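Local coordinates for CRISPR-associated endonuclease Cas9 (Campylobacter jejuni subsp. jejuni serotype O:2, PDB 5X2H), which is an RNA-guided DNA endonuclease of an adaptive bacterial immune system, cleaving the two strands of invading target DNA with separate RuvC-like and HNH nuclease domains, at residues A[703-706]-A[707-710]; A[638-641]-A[642-646]; A[738-741]-A[742-745]; A[647-650]-A[651-655]. All blocks are in the same frame, centred on the assembly; numbering follows the deposited sequence.

Interaction 1: residues A[703-706]-A[707-710]; sequences MDFA and LKVL. With nucleotides of chain B.
Lys708 folds back alongside Phe705, the two side chains pointing the same way, and sets its ammonium group over one face of the ring. NZ of Lys708 stands 4.0 Å from the centroid of the Phe705 ring and 18° off the ring normal, a cation-pi contact shifted somewhat toward the rim. Bends at chi2 (-60°) and chi4 (-66°) curl the lysine chain over the end of the helix, where Lys708 NZ also donates to Phe705 O at 2.8 Å. The same oxygen takes the backbone N of Lys708 from the opposite face of its carbonyl plane. Helix 702-707 stops here in a Schellman motif: Lys708 has positive phi, and Val709 N closes a weak bond of 3.4 Å to Asp704 O. One water donates to both Asp704 OD1 and Val709 O, while OD2 of that carboxylate binds Tyr701 N and Arg669. On another side of the turn the Leu707 side chain slants across that of Met703, CD1 of Leu707 touching CG of Met703 at 4.0 Å. RNA flanks both pairs: Met703 CE and Leu707 CD2 approach the ribose of A50 of chain B, and O4' of U80 of chain B lies at the ring edge, 3.1 Å from Phe705 CZ.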
# COMPACT_ATOMS: atom_id res chain seq x y z
N MET A 703 -20.88 6.09 0.08
CA MET A 703 -21.81 5.45 1.01
C MET A 703 -23.03 4.90 0.28
O MET A 703 -23.54 3.83 0.61
CB MET A 703 -22.23 6.43 2.10
CG MET A 703 -23.27 5.86 3.05
SD MET A 703 -22.72 4.31 3.82
CE MET A 703 -21.72 4.94 5.16
N ASP A 704 -23.52 5.63 -0.73
CA ASP A 704 -24.70 5.19 -1.46
C ASP A 704 -24.45 3.87 -2.18
O ASP A 704 -25.32 3.00 -2.22
CB ASP A 704 -25.15 6.27 -2.44
CG ASP A 704 -25.56 7.55 -1.75
OD1 ASP A 704 -26.42 7.48 -0.84
OD2 ASP A 704 -25.03 8.62 -2.10
N PHE A 705 -23.26 3.71 -2.77
CA PHE A 705 -22.91 2.44 -3.39
C PHE A 705 -22.81 1.33 -2.35
O PHE A 705 -23.21 0.19 -2.60
CB PHE A 705 -21.60 2.57 -4.16
CG PHE A 705 -21.12 1.27 -4.76
CD1 PHE A 705 -21.67 0.79 -5.93
CD2 PHE A 705 -20.12 0.54 -4.14
CE1 PHE A 705 -21.23 -0.41 -6.48
CE2 PHE A 705 -19.68 -0.66 -4.68
CZ PHE A 705 -20.23 -1.13 -5.85
N ALA A 706 -22.26 1.65 -1.17
CA ALA A 706 -22.17 0.65 -0.11
C ALA A 706 -23.55 0.19 0.32
O ALA A 706 -23.78 -1.01 0.54
CB ALA A 706 -21.40 1.22 1.09
N LEU A 707 -24.50 1.12 0.43
CA LEU A 707 -25.87 0.78 0.78
C LEU A 707 -26.60 0.07 -0.35
O LEU A 707 -27.68 -0.49 -0.12
CB LEU A 707 -26.64 2.05 1.17
CG LEU A 707 -26.14 2.81 2.40
CD1 LEU A 707 -26.84 4.16 2.52
CD2 LEU A 707 -26.36 1.98 3.66
N LYS A 708 -26.05 0.10 -1.57
CA LYS A 708 -26.68 -0.49 -2.75
C LYS A 708 -28.05 0.11 -3.02
O LYS A 708 -28.94 -0.55 -3.57
CB LYS A 708 -26.77 -2.02 -2.62
CG LYS A 708 -25.42 -2.71 -2.58
CD LYS A 708 -24.62 -2.42 -3.84
CE LYS A 708 -23.25 -3.06 -3.81
NZ LYS A 708 -22.39 -2.45 -2.76
N VAL A 709 -28.24 1.37 -2.64
CA VAL A 709 -29.48 2.11 -2.90
C VAL A 709 -29.14 3.28 -3.80
O VAL A 709 -28.34 4.15 -3.44
CB VAL A 709 -30.14 2.59 -1.60
CG1 VAL A 709 -31.37 3.43 -1.91
CG2 VAL A 709 -30.50 1.40 -0.72
N LEU A 710 -29.75 3.31 -4.98
CA LEU A 710 -29.49 4.38 -5.93
C LEU A 710 -30.36 5.59 -5.59
O LEU A 710 -31.59 5.48 -5.64
CB LEU A 710 -29.77 3.92 -7.36
CG LEU A 710 -29.37 4.88 -8.47
CD1 LEU A 710 -27.86 5.02 -8.55
CD2 LEU A 710 -29.93 4.41 -9.81
P A B 50 -19.13 -0.27 10.32
OP1 A B 50 -19.95 -0.25 11.56
OP2 A B 50 -18.49 -1.53 9.87
O5' A B 50 -20.06 0.26 9.14
C5' A B 50 -21.03 1.26 9.37
C4' A B 50 -22.00 1.34 8.22
O4' A B 50 -21.26 1.58 6.99
C3' A B 50 -22.80 0.08 7.94
O3' A B 50 -23.96 -0.02 8.74
C2' A B 50 -23.09 0.17 6.46
O2' A B 50 -24.18 1.06 6.21
C1' A B 50 -21.81 0.82 5.94
N9 A B 50 -20.82 -0.18 5.53
C8 A B 50 -19.59 -0.42 6.11
N7 A B 50 -18.91 -1.37 5.52
C5 A B 50 -19.74 -1.80 4.49
C6 A B 50 -19.59 -2.79 3.51
N6 A B 50 -18.51 -3.57 3.40
N1 A B 50 -20.61 -2.97 2.64
C2 A B 50 -21.69 -2.18 2.75
N3 A B 50 -21.94 -1.22 3.63
C4 A B 50 -20.92 -1.07 4.49
P U B 80 -15.66 -1.80 -9.67
OP1 U B 80 -14.98 -1.53 -8.37
OP2 U B 80 -15.17 -2.90 -10.53
O5' U B 80 -17.20 -2.06 -9.37
C5' U B 80 -17.60 -2.94 -8.33
C4' U B 80 -18.89 -3.66 -8.64
O4' U B 80 -20.00 -2.72 -8.55
C3' U B 80 -18.98 -4.29 -10.04
O3' U B 80 -19.76 -5.48 -9.96
C2' U B 80 -19.77 -3.24 -10.82
O2' U B 80 -20.44 -3.72 -11.96
C1' U B 80 -20.75 -2.76 -9.75
N1 U B 80 -21.34 -1.44 -9.99
C2 U B 80 -22.72 -1.41 -10.07
O2 U B 80 -23.41 -2.41 -9.94
N3 U B 80 -23.26 -0.18 -10.30
C4 U B 80 -22.58 1.01 -10.46
O4 U B 80 -23.21 2.04 -10.66
C5 U B 80 -21.15 0.89 -10.36
C6 U B 80 -20.59 -0.30 -10.14
O HOH W 1 -28.58 5.54 -0.75

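Interaction 2: residues A[638-641]-A[642-646]; sequences LHEE and TFRKE. With nucleotides of chain C; nucleotides of chain B.
Glu640 and Arg644 meet through a long salt bridge, Glu640 OE1 to Arg644 NH2 at 3.6 Å, the carboxylate oxygen lying at the guanidinium edge with the two planes 51° apart. A water bridges the pair: it donates to Glu640 OE1 and Thr642 O and accepts from Arg644 NE, so one molecule ties three residues together. Over the centre of one face of the Arg644 guanidinium sits Thr642 CG2, 4.0 Å above the plane. The other branch of that threonine turns to the DNA, Thr642 OG1 lying anti to the carbonyl carbon (chi1 -59°) and donating to OP2 of DG9 of chain C at 2.6 Å. Glu641 N holds OP1 of DG9 of chain C at 2.8 Å, nearly straight at 170°, and Thr642 N adds a weak bond to OP2. This irregular stretch belongs to the wedge domain of the Cas9 protein, and here it grips DNA and guide RNA at once. On the RNA side His639 NE2 shares a hydrogen bond of 2.7 Å with O2' of A49 of chain B. Behind it, His639 ND1 donates to Glu640 O at 2.6 Å, with the acceptor in the ring plane, which fixes the imidazole's rotation. Further out, Arg644 NH1 is held by Glu648 and NH2 also pairs with a DNA phosphate, while backbone bonds from Glu640 and Arg644 reach strand 674-677.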
# COMPACT_ATOMS: atom_id res chain seq x y z
N LEU A 638 -16.24 5.62 3.04
CA LEU A 638 -17.68 5.83 2.97
C LEU A 638 -18.12 7.15 3.59
O LEU A 638 -19.27 7.55 3.40
CB LEU A 638 -18.41 4.68 3.66
CG LEU A 638 -18.14 3.29 3.09
CD1 LEU A 638 -18.95 2.22 3.83
CD2 LEU A 638 -18.42 3.27 1.60
N HIS A 639 -17.23 7.82 4.30
CA HIS A 639 -17.57 9.02 5.05
C HIS A 639 -16.29 9.60 5.62
O HIS A 639 -15.25 8.94 5.66
CB HIS A 639 -18.56 8.71 6.17
CG HIS A 639 -18.13 7.59 7.07
ND1 HIS A 639 -17.19 7.76 8.06
CD2 HIS A 639 -18.49 6.29 7.12
CE1 HIS A 639 -16.99 6.61 8.69
NE2 HIS A 639 -17.78 5.70 8.14
N GLU A 640 -16.37 10.86 6.05
CA GLU A 640 -15.26 11.44 6.79
C GLU A 640 -15.05 10.66 8.09
O GLU A 640 -15.94 9.98 8.60
CB GLU A 640 -15.52 12.91 7.09
CG GLU A 640 -15.23 13.85 5.92
CD GLU A 640 -15.18 15.30 6.34
OE1 GLU A 640 -15.50 15.60 7.51
OE2 GLU A 640 -14.82 16.15 5.49
N GLU A 641 -13.84 10.77 8.63
CA GLU A 641 -13.47 10.00 9.80
C GLU A 641 -13.74 10.73 11.11
O GLU A 641 -13.62 10.12 12.18
CB GLU A 641 -11.99 9.61 9.72
CG GLU A 641 -11.68 8.71 8.53
CD GLU A 641 -10.21 8.39 8.39
OE1 GLU A 641 -9.38 9.19 8.86
OE2 GLU A 641 -9.89 7.34 7.81
N THR A 642 -14.12 12.00 11.07
CA THR A 642 -14.43 12.76 12.28
C THR A 642 -15.89 12.53 12.66
O THR A 642 -16.80 12.91 11.91
CB THR A 642 -14.16 14.25 12.08
OG1 THR A 642 -12.79 14.44 11.74
CG2 THR A 642 -14.49 15.01 13.35
N PHE A 643 -16.11 11.93 13.83
CA PHE A 643 -17.45 11.81 14.37
C PHE A 643 -17.88 13.15 14.95
O PHE A 643 -17.12 13.79 15.68
CB PHE A 643 -17.50 10.72 15.44
CG PHE A 643 -16.96 9.39 14.99
CD1 PHE A 643 -17.25 8.91 13.72
CD2 PHE A 643 -16.16 8.63 15.82
CE1 PHE A 643 -16.75 7.69 13.30
CE2 PHE A 643 -15.66 7.41 15.40
CZ PHE A 643 -15.95 6.94 14.14
N ARG A 644 -19.10 13.58 14.62
CA ARG A 644 -19.57 14.91 14.98
C ARG A 644 -20.86 14.84 15.79
O ARG A 644 -21.66 13.90 15.64
CB ARG A 644 -19.80 15.77 13.73
CG ARG A 644 -18.58 15.87 12.84
CD ARG A 644 -18.80 16.82 11.68
NE ARG A 644 -17.59 16.91 10.87
CZ ARG A 644 -16.56 17.69 11.16
NH1 ARG A 644 -16.59 18.45 12.25
NH2 ARG A 644 -15.50 17.72 10.37
N LYS A 645 -21.06 15.84 16.63
CA LYS A 645 -22.33 15.99 17.33
C LYS A 645 -23.34 16.65 16.41
O LYS A 645 -22.99 17.50 15.58
CB LYS A 645 -22.15 16.83 18.60
CG LYS A 645 -20.96 16.44 19.45
CD LYS A 645 -21.18 16.85 20.89
CE LYS A 645 -19.91 17.39 21.52
NZ LYS A 645 -20.08 17.64 22.98
N GLU A 646 -24.61 16.25 16.54
CA GLU A 646 -25.64 16.80 15.67
C GLU A 646 -25.82 18.30 15.87
O GLU A 646 -26.31 18.98 14.96
CB GLU A 646 -26.96 16.06 15.89
CG GLU A 646 -27.55 16.22 17.28
CD GLU A 646 -28.81 15.40 17.47
OE1 GLU A 646 -28.72 14.15 17.45
OE2 GLU A 646 -29.89 16.00 17.63
P DG C 9 -11.60 13.49 8.42
OP1 DG C 9 -11.73 12.29 7.55
OP2 DG C 9 -12.75 13.94 9.23
O5' DG C 9 -10.37 13.27 9.42
C5' DG C 9 -9.18 12.67 8.96
C4' DG C 9 -8.06 12.86 9.97
O4' DG C 9 -8.42 12.18 11.20
C3' DG C 9 -6.71 12.30 9.54
O3' DG C 9 -5.72 13.31 9.64
C2' DG C 9 -6.44 11.14 10.51
C1' DG C 9 -7.30 11.50 11.71
N9 DG C 9 -7.76 10.33 12.44
C8 DG C 9 -8.66 9.39 12.00
N7 DG C 9 -8.88 8.44 12.87
C5 DG C 9 -8.09 8.78 13.95
C6 DG C 9 -7.91 8.11 15.19
O6 DG C 9 -8.46 7.07 15.59
N1 DG C 9 -7.01 8.79 16.02
C2 DG C 9 -6.37 9.95 15.68
N2 DG C 9 -5.53 10.45 16.61
N3 DG C 9 -6.52 10.58 14.52
C4 DG C 9 -7.39 9.94 13.71
P A B 49 -13.25 0.09 12.28
OP1 A B 49 -13.78 -1.12 12.96
OP2 A B 49 -11.81 0.45 12.39
O5' A B 49 -13.61 -0.00 10.73
C5' A B 49 -14.95 -0.19 10.29
C4' A B 49 -15.63 1.13 10.01
O4' A B 49 -14.89 1.88 9.02
C3' A B 49 -17.04 1.05 9.44
O3' A B 49 -18.00 0.85 10.46
C2' A B 49 -17.20 2.40 8.72
O2' A B 49 -17.70 3.39 9.60
C1' A B 49 -15.76 2.75 8.33
N9 A B 49 -15.50 2.70 6.88
C8 A B 49 -15.15 3.77 6.09
N7 A B 49 -14.96 3.47 4.83
C5 A B 49 -15.19 2.10 4.78
C6 A B 49 -15.14 1.17 3.72
N6 A B 49 -14.84 1.50 2.46
N1 A B 49 -15.41 -0.11 4.01
C2 A B 49 -15.71 -0.44 5.27
N3 A B 49 -15.79 0.34 6.35
C4 A B 49 -15.51 1.61 6.04
P U B 22 -10.39 14.12 21.79
OP1 U B 22 -10.50 15.60 21.95
OP2 U B 22 -10.31 13.26 23.00
O5' U B 22 -11.63 13.63 20.93
C5' U B 22 -11.95 14.25 19.69
C4' U B 22 -12.88 13.39 18.87
O4' U B 22 -12.29 12.08 18.66
C3' U B 22 -14.24 13.09 19.49
O3' U B 22 -15.16 14.16 19.33
C2' U B 22 -14.65 11.81 18.77
O2' U B 22 -15.15 12.10 17.47
C1' U B 22 -13.31 11.11 18.60
N1 U B 22 -13.05 10.07 19.63
C2 U B 22 -13.68 8.85 19.46
O2 U B 22 -14.42 8.61 18.53
N3 U B 22 -13.40 7.91 20.42
C4 U B 22 -12.57 8.07 21.52
O4 U B 22 -12.43 7.12 22.29
C5 U B 22 -11.96 9.36 21.63
C6 U B 22 -12.21 10.29 20.70
O HOH W 2 -17.25 14.29 9.46

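Interaction 3: residues A[738-741]-A[742-745]; sequences SLYK and DSLI. With nucleotides of chain D.
Ser743 and Tyr740 close the turn with two bonds running in opposite directions. Ser743 N donates to Tyr740 O at 2.9 Å, arriving from above the carbonyl plane, and Tyr740 N donates to Ser743 OG at 2.9 Å with an N-H...O angle of 163°. The serine hydroxyl can accept there because OG lies anti to its own carbonyl carbon (chi1 -73°), beside the edge of the tyrosine ring. It has a further partner in Glu630, so this buried oxygen is held from more than one direction. The tight apolar part lies beyond it: Leu739 CD2 meets Ile745 CG2 at 3.6 Å, the two side chains crossing at about a right angle. Phe811 and Tyr760 each touch both of them.

The other end of the turn is looser. Asp742, at positive phi (70°), is partly exposed, with its side chain resting on Asn761. Lys741 points away from the turn: its chain runs extended to a bend at chi4, and Lys741 NZ donates to OP1 of DA3 of chain D at 2.7 Å. The arrangement is a type II beta turn from Tyr740 to Ser743, linking strand 733-740 of a three-stranded antiparallel sheet to strand 744-748 of the six-stranded sheet in the C-terminal PAM-interacting region.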
# COMPACT_ATOMS: atom_id res chain seq x y z
N SER A 738 -24.64 9.72 -16.82
CA SER A 738 -23.94 9.75 -15.54
C SER A 738 -22.56 10.37 -15.75
O SER A 738 -21.86 10.03 -16.71
CB SER A 738 -23.80 8.34 -14.96
OG SER A 738 -25.07 7.77 -14.71
N LEU A 739 -22.18 11.28 -14.86
CA LEU A 739 -20.89 11.93 -14.91
C LEU A 739 -20.01 11.44 -13.77
O LEU A 739 -20.47 11.29 -12.64
CB LEU A 739 -21.02 13.45 -14.84
CG LEU A 739 -21.81 14.11 -15.97
CD1 LEU A 739 -21.78 15.62 -15.81
CD2 LEU A 739 -21.27 13.69 -17.33
N TYR A 740 -18.74 11.18 -14.09
CA TYR A 740 -17.71 10.86 -13.12
C TYR A 740 -16.61 11.91 -13.25
O TYR A 740 -16.58 12.68 -14.22
CB TYR A 740 -17.14 9.45 -13.36
CG TYR A 740 -18.19 8.38 -13.51
CD1 TYR A 740 -18.83 8.17 -14.73
CD2 TYR A 740 -18.53 7.56 -12.45
CE1 TYR A 740 -19.79 7.19 -14.88
CE2 TYR A 740 -19.50 6.57 -12.58
CZ TYR A 740 -20.12 6.39 -13.80
OH TYR A 740 -21.08 5.40 -13.95
N LYS A 741 -15.72 11.94 -12.27
CA LYS A 741 -14.59 12.85 -12.33
C LYS A 741 -13.82 12.65 -13.63
O LYS A 741 -13.49 11.51 -13.99
CB LYS A 741 -13.68 12.66 -11.12
CG LYS A 741 -14.29 13.18 -9.82
CD LYS A 741 -13.33 13.04 -8.65
CE LYS A 741 -13.91 13.68 -7.39
NZ LYS A 741 -15.26 13.14 -7.06
N ASP A 742 -13.55 13.75 -14.32
CA ASP A 742 -12.86 13.80 -15.61
C ASP A 742 -13.67 13.22 -16.76
O ASP A 742 -13.11 12.85 -17.79
CB ASP A 742 -11.49 13.12 -15.54
CG ASP A 742 -10.47 13.94 -14.77
OD1 ASP A 742 -10.61 15.18 -14.76
OD2 ASP A 742 -9.55 13.34 -14.18
N SER A 743 -14.99 13.14 -16.62
CA SER A 743 -15.84 12.89 -17.77
C SER A 743 -15.77 14.06 -18.73
O SER A 743 -15.65 15.22 -18.31
CB SER A 743 -17.29 12.66 -17.34
OG SER A 743 -17.46 11.40 -16.72
N LEU A 744 -15.84 13.77 -20.02
CA LEU A 744 -15.82 14.81 -21.05
C LEU A 744 -17.24 15.24 -21.39
O LEU A 744 -18.08 14.41 -21.75
CB LEU A 744 -15.11 14.32 -22.31
CG LEU A 744 -15.05 15.36 -23.42
CD1 LEU A 744 -14.19 16.54 -22.98
CD2 LEU A 744 -14.53 14.76 -24.72
N ILE A 745 -17.50 16.54 -21.28
CA ILE A 745 -18.82 17.08 -21.55
C ILE A 745 -18.70 18.29 -22.47
O ILE A 745 -17.67 18.95 -22.55
CB ILE A 745 -19.58 17.46 -20.26
CG1 ILE A 745 -18.86 18.61 -19.54
CG2 ILE A 745 -19.72 16.25 -19.35
CD1 ILE A 745 -19.53 19.06 -18.26
P DA D 3 -16.20 15.56 -4.27
OP1 DA D 3 -15.98 14.14 -4.62
OP2 DA D 3 -16.61 16.52 -5.32
O5' DA D 3 -17.26 15.66 -3.07
C5' DA D 3 -16.99 15.01 -1.83
C4' DA D 3 -17.44 15.85 -0.65
O4' DA D 3 -16.44 16.87 -0.36
C3' DA D 3 -18.77 16.59 -0.84
O3' DA D 3 -19.57 16.45 0.32
C2' DA D 3 -18.34 18.04 -1.08
C1' DA D 3 -17.06 18.14 -0.26
N9 DA D 3 -16.12 19.15 -0.75
C8 DA D 3 -15.62 19.26 -2.02
N7 DA D 3 -14.78 20.26 -2.17
C5 DA D 3 -14.73 20.85 -0.92
C6 DA D 3 -14.02 21.96 -0.41
N6 DA D 3 -13.20 22.71 -1.16
N1 DA D 3 -14.20 22.27 0.89
C2 DA D 3 -15.02 21.52 1.62
N3 DA D 3 -15.74 20.46 1.26
C4 DA D 3 -15.54 20.17 -0.03

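Interaction 4: residues A[647-650]-A[651-655]; sequences EEFY and QSYGG. With nucleotides of chain D.
The chain passes from the 3-10 turn at 647-649 straight into the short helix 650-653, and Phe649 O accepts Tyr653 N at 2.9 Å, nearly along the C=O axis. Tyr650 O then takes two donors: Gly655 N at 2.8 Å, in the carbonyl plane on a lone pair, and Gly654 N at 2.9 Å from above that plane. Both glycines have positive phi; Gly654 leaves the helix in this way, a conformation readily open to glycine. A water spans the start of the turn, donating to Glu648 O and accepting from Ser652 N.

Among the side chains, Phe649 and Tyr653 run side by side, their planes 26° apart but offset so far that little of one ring lies over the other. They touch through Phe649 CD2 and Tyr653 CE2 at 3.4 Å. Beyond the contact with Phe649, Tyr653 OH donates to OP1 of DA5 of chain D at 2.6 Å, the oxygen lying in the plane of the ring at its edge. Ser652 OG, anti to its backbone N (chi1 176°), donates to OP2 of DC6 of chain D at 3.1 Å. Tyr650 turns elsewhere: Glu647 CA covers one ring face, Gly655 packs against CD1, and OH bonds Glu646 and Lys656. Phe649 and Tyr653 are backed by helix 655-665 and strand 668-671, with strand 674-677 also against Phe649.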
# COMPACT_ATOMS: atom_id res chain seq x y z
N GLU A 647 -25.43 18.83 17.03
CA GLU A 647 -25.51 20.26 17.27
C GLU A 647 -24.63 21.07 16.32
O GLU A 647 -24.91 22.24 16.09
CB GLU A 647 -25.12 20.58 18.72
CG GLU A 647 -26.19 20.25 19.76
CD GLU A 647 -26.22 18.78 20.13
OE1 GLU A 647 -25.35 18.02 19.67
OE2 GLU A 647 -27.13 18.40 20.90
N GLU A 648 -23.57 20.46 15.78
CA GLU A 648 -22.70 21.18 14.86
C GLU A 648 -23.44 21.63 13.61
O GLU A 648 -23.02 22.60 12.96
CB GLU A 648 -21.50 20.31 14.47
CG GLU A 648 -20.42 20.18 15.53
CD GLU A 648 -19.30 19.22 15.11
OE1 GLU A 648 -18.88 18.40 15.95
OE2 GLU A 648 -18.86 19.29 13.94
N PHE A 649 -24.54 20.96 13.27
CA PHE A 649 -25.29 21.26 12.06
C PHE A 649 -26.58 22.03 12.33
O PHE A 649 -27.30 22.34 11.37
CB PHE A 649 -25.61 19.96 11.31
CG PHE A 649 -24.40 19.17 10.90
CD1 PHE A 649 -23.81 18.26 11.77
CD2 PHE A 649 -23.85 19.31 9.63
CE1 PHE A 649 -22.70 17.52 11.39
CE2 PHE A 649 -22.74 18.57 9.24
CZ PHE A 649 -22.17 17.68 10.12
N TYR A 650 -26.89 22.34 13.59
CA TYR A 650 -28.15 23.02 13.91
C TYR A 650 -28.25 24.36 13.19
O TYR A 650 -29.29 24.68 12.61
CB TYR A 650 -28.29 23.21 15.42
CG TYR A 650 -28.72 21.97 16.18
CD1 TYR A 650 -28.89 20.75 15.52
CD2 TYR A 650 -28.97 22.02 17.54
CE1 TYR A 650 -29.28 19.62 16.21
CE2 TYR A 650 -29.37 20.89 18.24
CZ TYR A 650 -29.53 19.69 17.57
OH TYR A 650 -29.92 18.58 18.26
N GLN A 651 -27.18 25.16 13.23
CA GLN A 651 -27.24 26.49 12.63
C GLN A 651 -27.37 26.42 11.11
O GLN A 651 -28.15 27.16 10.51
CB GLN A 651 -26.02 27.31 13.02
CG GLN A 651 -25.90 28.63 12.26
CD GLN A 651 -25.12 29.68 13.02
OE1 GLN A 651 -23.89 29.59 13.15
NE2 GLN A 651 -25.82 30.69 13.53
N SER A 652 -26.62 25.52 10.47
CA SER A 652 -26.61 25.48 9.01
C SER A 652 -27.86 24.81 8.45
O SER A 652 -28.38 25.23 7.41
CB SER A 652 -25.35 24.77 8.52
OG SER A 652 -25.36 24.64 7.11
N TYR A 653 -28.35 23.76 9.11
CA TYR A 653 -29.43 22.96 8.55
C TYR A 653 -30.81 23.32 9.09
O TYR A 653 -31.81 23.02 8.43
CB TYR A 653 -29.17 21.46 8.80
CG TYR A 653 -28.04 20.88 7.98
CD1 TYR A 653 -27.47 21.60 6.94
CD2 TYR A 653 -27.56 19.60 8.23
CE1 TYR A 653 -26.44 21.07 6.18
CE2 TYR A 653 -26.53 19.06 7.48
CZ TYR A 653 -25.98 19.80 6.46
OH TYR A 653 -24.96 19.27 5.70
N GLY A 654 -30.89 23.95 10.26
CA GLY A 654 -32.17 24.30 10.85
C GLY A 654 -32.56 23.44 12.03
O GLY A 654 -33.65 22.87 12.06
N GLY A 655 -31.66 23.32 13.01
CA GLY A 655 -31.94 22.58 14.22
C GLY A 655 -32.10 21.09 14.00
O GLY A 655 -31.59 20.50 13.04
P DA D 5 -23.63 21.80 3.29
OP1 DA D 5 -23.49 20.52 4.03
OP2 DA D 5 -24.83 22.06 2.47
O5' DA D 5 -23.46 22.99 4.34
C5' DA D 5 -22.38 22.95 5.26
C4' DA D 5 -21.64 24.27 5.28
O4' DA D 5 -20.86 24.41 4.07
C3' DA D 5 -22.52 25.52 5.38
O3' DA D 5 -22.13 26.28 6.50
C2' DA D 5 -22.28 26.26 4.06
C1' DA D 5 -20.91 25.76 3.65
N9 DA D 5 -20.68 25.78 2.20
C8 DA D 5 -21.39 25.10 1.25
N7 DA D 5 -20.95 25.30 0.03
C5 DA D 5 -19.88 26.16 0.19
C6 DA D 5 -18.99 26.74 -0.73
N6 DA D 5 -19.06 26.53 -2.04
N1 DA D 5 -18.03 27.55 -0.24
C2 DA D 5 -17.97 27.76 1.08
N3 DA D 5 -18.75 27.26 2.05
C4 DA D 5 -19.70 26.46 1.53
P DC D 6 -22.97 27.58 6.92
OP1 DC D 6 -22.83 27.71 8.39
OP2 DC D 6 -24.32 27.49 6.32
O5' DC D 6 -22.19 28.78 6.23
C5' DC D 6 -20.82 29.00 6.55
C4' DC D 6 -20.21 30.06 5.65
O4' DC D 6 -20.14 29.57 4.29
C3' DC D 6 -20.97 31.39 5.59
O3' DC D 6 -20.09 32.47 5.86
C2' DC D 6 -21.50 31.44 4.15
C1' DC D 6 -20.47 30.62 3.41
N1 DC D 6 -20.97 30.04 2.14
C2 DC D 6 -20.27 30.28 0.95
O2 DC D 6 -19.23 30.96 0.98
N3 DC D 6 -20.74 29.74 -0.20
C4 DC D 6 -21.85 29.01 -0.19
N4 DC D 6 -22.27 28.50 -1.36
C5 DC D 6 -22.58 28.76 1.01
C6 DC D 6 -22.11 29.29 2.14
O HOH W 3 -24.36 24.50 11.60

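Overall arrangement
The four contacts are local and follow one another along the chain; none nests within or crosses another. Interaction 2 (638-646) comes first, in the loop after helix 615-622, and runs directly into interaction 4 (647-655), where Arg644 CD packs on Phe649 CZ at 3.8 Å. Both lie in the wedge domain. Interaction 1 (703-710), at the end of helix 702-707, comes back to the start of interaction 2: Ala706 CB touches Leu638 CD2 at 3.7 Å. Interaction 3 (738-745) turns between two sheets and stands apart, its nearest atoms about 7 Å from interaction 1. Interactions 3 and 4 meet DNA chain D, interaction 1 RNA, and interaction 2 both RNA and DNA chain C.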